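Local coordinates for vacuolar protein sorting-associated protein 29 (Entamoeba histolytica, PDB 5XCJ) that binds zinc through a metallophosphatase-fold domain and probably serves in retromer-dependent protein transport, at residues A[1-9]-A[149-157]. The protein carries 1 engineered substitution. Numbering follows the deposited sequence.
Sequences MLVLVIGDF and SFMLLEIND
Leu-4 has CG anti to its own N (chi1 167°) and Leu-152 has CG anti to its carbonyl carbon, so that the ends of the two side chains meet. CD2 of Leu-152 lies 3.7 Å from CD1 of Leu-4. Leu-4 CD1 also lies 3.7 Å from Phe-150 CD1, and the Leu-4 and Phe-150 side chains cross at about a right angle. A chi1 of 75° sets Phe-150 CG between N and C. Leu-152 CG meets the edge of the Phe-150 ring in the ring plane. Helix 20-28 packs on this face: Leu-26 touches Leu-4 and Phe-150, and Phe-22 meets the ring edge-to-face.

The two strands run antiparallel, next to each other in the middle of a six-stranded mixed sheet. Strand 33-36 flanks 2-6 in parallel, and strand 159-168 lies beyond 149-156. This is one of the two sheets of the calcineurin-like metallophosphatase fold. Just past strand 2-6 the chain turns into Asp-8, which binds both zinc ions in a metal-bound structure of this protein.

Val-3 pairs with Leu-153 through two backbone bonds, the shorter from Leu-153 N to Val-3 O at 2.8 Å. Val-5 pairs with Met-151 in the same way, with Val-5 N to Met-151 O also 2.8 Å. Ile-155 N adds a nearly straight bond to Met-1 O (3.1 Å, 174° at the hydrogen). On the face of Val-3 and Val-5, Val-5 CG2 sits 3.8 Å from Leu-153 CG. Val-5 CB packs against Met-151 CB, while the extended Met-151 chain leads away from strand 2-6. At the start of strand 2-6, Leu-2 CD1 comes within 3.3 Å of Leu-153 O.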
loop_
_atom_site.group_PDB
_atom_site.type_symbol
_atom_site.label_atom_id
_atom_site.label_comp_id
_atom_site.label_asym_id
_atom_site.label_seq_id
_atom_site.Cartn_x
_atom_site.Cartn_y
_atom_site.Cartn_z
ATOM N N MET A 1 15.291 -5.715 -5.695
ATOM C CA MET A 1 14.512 -5.089 -4.634
ATOM C C MET A 1 13.037 -5.483 -4.692
ATOM O O MET A 1 12.324 -5.115 -5.622
ATOM C CB MET A 1 14.637 -3.567 -4.702
ATOM C CG MET A 1 15.826 -2.985 -3.954
ATOM S SD MET A 1 15.867 -3.420 -2.210
ATOM C CE MET A 1 16.626 -1.969 -1.496
ATOM N N LEU A 2 12.586 -6.235 -3.698
ATOM C CA LEU A 2 11.193 -6.646 -3.621
ATOM C C LEU A 2 10.542 -5.818 -2.532
ATOM O O LEU A 2 10.996 -5.817 -1.393
ATOM C CB LEU A 2 11.080 -8.126 -3.280
ATOM C CG LEU A 2 9.657 -8.661 -3.205
ATOM C CD1 LEU A 2 9.008 -8.642 -4.574
ATOM C CD2 LEU A 2 9.673 -10.064 -2.635
ATOM N N VAL A 3 9.482 -5.109 -2.897
ATOM C CA VAL A 3 8.773 -4.232 -1.977
ATOM C C VAL A 3 7.323 -4.634 -1.747
ATOM O O VAL A 3 6.535 -4.724 -2.682
ATOM C CB VAL A 3 8.780 -2.798 -2.529
ATOM C CG1 VAL A 3 8.288 -1.806 -1.496
ATOM C CG2 VAL A 3 10.158 -2.435 -3.056
ATOM N N LEU A 4 6.970 -4.867 -0.491
ATOM C CA LEU A 4 5.607 -5.227 -0.165
ATOM C C LEU A 4 4.851 -3.928 0.092
ATOM O O LEU A 4 5.258 -3.142 0.932
ATOM C CB LEU A 4 5.571 -6.113 1.086
ATOM C CG LEU A 4 4.228 -6.365 1.769
ATOM C CD1 LEU A 4 3.260 -7.143 0.891
ATOM C CD2 LEU A 4 4.410 -7.051 3.112
ATOM N N VAL A 5 3.785 -3.693 -0.664
ATOM C CA VAL A 5 2.967 -2.498 -0.479
ATOM C C VAL A 5 1.659 -2.960 0.155
ATOM O O VAL A 5 0.878 -3.682 -0.451
ATOM C CB VAL A 5 2.717 -1.766 -1.808
ATOM C CG1 VAL A 5 1.942 -0.477 -1.580
ATOM C CG2 VAL A 5 4.035 -1.486 -2.507
ATOM N N ILE A 6 1.436 -2.534 1.391
ATOM C CA ILE A 6 0.270 -2.943 2.170
ATOM C C ILE A 6 -0.246 -1.813 3.065
ATOM O O ILE A 6 0.463 -0.842 3.292
ATOM C CB ILE A 6 0.649 -4.169 3.031
ATOM C CG1 ILE A 6 -0.568 -5.024 3.395
ATOM C CG2 ILE A 6 1.435 -3.729 4.248
ATOM C CD1 ILE A 6 -0.208 -6.359 4.007
ATOM N N GLY A 7 -1.476 -1.950 3.554
ATOM C CA GLY A 7 -2.071 -0.948 4.420
ATOM C C GLY A 7 -3.567 -1.067 4.663
ATOM O O GLY A 7 -4.201 -2.037 4.260
ATOM N N ASP A 8 -4.117 -0.054 5.328
ATOM C CA ASP A 8 -5.545 0.018 5.637
ATOM C C ASP A 8 -6.062 -1.207 6.383
ATOM O O ASP A 8 -7.088 -1.773 6.043
ATOM C CB ASP A 8 -6.368 0.307 4.387
ATOM C CG ASP A 8 -6.331 1.767 4.001
ATOM O OD1 ASP A 8 -6.308 2.602 4.916
ATOM O OD2 ASP A 8 -6.310 2.069 2.796
ATOM N N PHE A 9 -5.291 -1.632 7.373
ATOM C CA PHE A 9 -5.631 -2.789 8.190
ATOM C C PHE A 9 -6.868 -2.667 9.072
ATOM O O PHE A 9 -7.648 -3.604 9.188
ATOM C CB PHE A 9 -4.458 -3.151 9.103
ATOM C CG PHE A 9 -3.220 -3.565 8.375
ATOM C CD1 PHE A 9 -3.079 -4.856 7.903
ATOM C CD2 PHE A 9 -2.190 -2.666 8.173
ATOM C CE1 PHE A 9 -1.936 -5.240 7.242
ATOM C CE2 PHE A 9 -1.044 -3.042 7.507
ATOM C CZ PHE A 9 -0.919 -4.333 7.042
ATOM N N SER A 149 -6.617 -7.095 -0.120
ATOM C CA SER A 149 -5.673 -6.879 -1.193
ATOM C C SER A 149 -4.328 -6.349 -0.736
ATOM O O SER A 149 -4.212 -5.743 0.316
ATOM C CB SER A 149 -6.268 -5.884 -2.186
ATOM O OG SER A 149 -7.303 -6.493 -2.924
ATOM N N PHE A 150 -3.313 -6.611 -1.552
ATOM C CA PHE A 150 -1.958 -6.114 -1.346
ATOM C C PHE A 150 -1.169 -6.164 -2.655
ATOM O O PHE A 150 -1.605 -6.769 -3.627
ATOM C CB PHE A 150 -1.227 -6.794 -0.188
ATOM C CG PHE A 150 -0.751 -8.178 -0.496
ATOM C CD1 PHE A 150 0.457 -8.378 -1.129
ATOM C CD2 PHE A 150 -1.510 -9.274 -0.143
ATOM C CE1 PHE A 150 0.898 -9.650 -1.407
ATOM C CE2 PHE A 150 -1.075 -10.548 -0.423
ATOM C CZ PHE A 150 0.130 -10.734 -1.056
ATOM N N MET A 151 -0.019 -5.511 -2.668
ATOM C CA MET A 151 0.824 -5.471 -3.852
ATOM C C MET A 151 2.258 -5.857 -3.542
ATOM O O MET A 151 2.755 -5.611 -2.453
ATOM C CB MET A 151 0.869 -4.059 -4.423
ATOM C CG MET A 151 -0.346 -3.591 -5.191
ATOM S SD MET A 151 -0.034 -1.911 -5.778
ATOM C CE MET A 151 -1.513 -1.601 -6.734
ATOM N N LEU A 152 2.911 -6.471 -4.519
ATOM C CA LEU A 152 4.313 -6.810 -4.411
ATOM C C LEU A 152 4.977 -6.182 -5.622
ATOM O O LEU A 152 4.521 -6.379 -6.742
ATOM C CB LEU A 152 4.534 -8.315 -4.410
ATOM C CG LEU A 152 4.277 -9.006 -3.080
ATOM C CD1 LEU A 152 4.540 -10.494 -3.202
ATOM C CD2 LEU A 152 5.139 -8.383 -1.997
ATOM N N LEU A 153 6.029 -5.413 -5.396
ATOM C CA LEU A 153 6.723 -4.762 -6.493
ATOM C C LEU A 153 8.093 -5.358 -6.710
ATOM O O LEU A 153 8.842 -5.569 -5.767
ATOM C CB LEU A 153 6.885 -3.260 -6.247
ATOM C CG LEU A 153 5.716 -2.418 -5.742
ATOM C CD1 LEU A 153 6.175 -0.974 -5.607
ATOM C CD2 LEU A 153 4.511 -2.531 -6.657
ATOM N N GLU A 154 8.407 -5.637 -7.965
ATOM C CA GLU A 154 9.719 -6.140 -8.309
ATOM C C GLU A 154 10.345 -4.992 -9.081
ATOM O O GLU A 154 9.875 -4.635 -10.154
ATOM C CB GLU A 154 9.607 -7.393 -9.170
ATOM C CG GLU A 154 10.922 -7.891 -9.740
ATOM C CD GLU A 154 10.811 -9.280 -10.344
ATOM O OE1 GLU A 154 9.680 -9.758 -10.556
ATOM O OE2 GLU A 154 11.862 -9.894 -10.601
ATOM N N ILE A 155 11.365 -4.376 -8.503
ATOM C CA ILE A 155 12.030 -3.266 -9.157
ATOM C C ILE A 155 13.504 -3.536 -9.427
ATOM O O ILE A 155 14.272 -3.838 -8.520
ATOM C CB ILE A 155 11.953 -1.989 -8.298
ATOM C CG1 ILE A 155 10.504 -1.545 -8.105
ATOM C CG2 ILE A 155 12.777 -0.873 -8.914
ATOM C CD1 ILE A 155 10.371 -0.251 -7.342
ATOM N N ASN A 156 13.888 -3.453 -10.691
ATOM C CA ASN A 156 15.286 -3.575 -11.050
ATOM C C ASN A 156 15.575 -2.291 -11.802
ATOM O O ASN A 156 15.150 -2.148 -12.943
ATOM C CB ASN A 156 15.515 -4.787 -11.947
ATOM C CG ASN A 156 16.986 -5.109 -12.118
ATOM O OD1 ASN A 156 17.830 -4.601 -11.386
ATOM N ND2 ASN A 156 17.297 -5.954 -13.088
ATOM N N ASP A 157 16.215 -1.335 -11.133
ATOM C CA ASP A 157 16.538 -0.062 -11.761
ATOM C C ASP A 157 15.272 0.631 -12.246
ATOM O O ASP A 157 14.439 1.037 -11.444
ATOM C CB ASP A 157 17.577 -0.230 -12.859
ATOM C CG ASP A 157 18.978 -0.356 -12.304
ATOM O OD1 ASP A 157 19.232 0.167 -11.205
ATOM O OD2 ASP A 157 19.825 -0.983 -12.962
#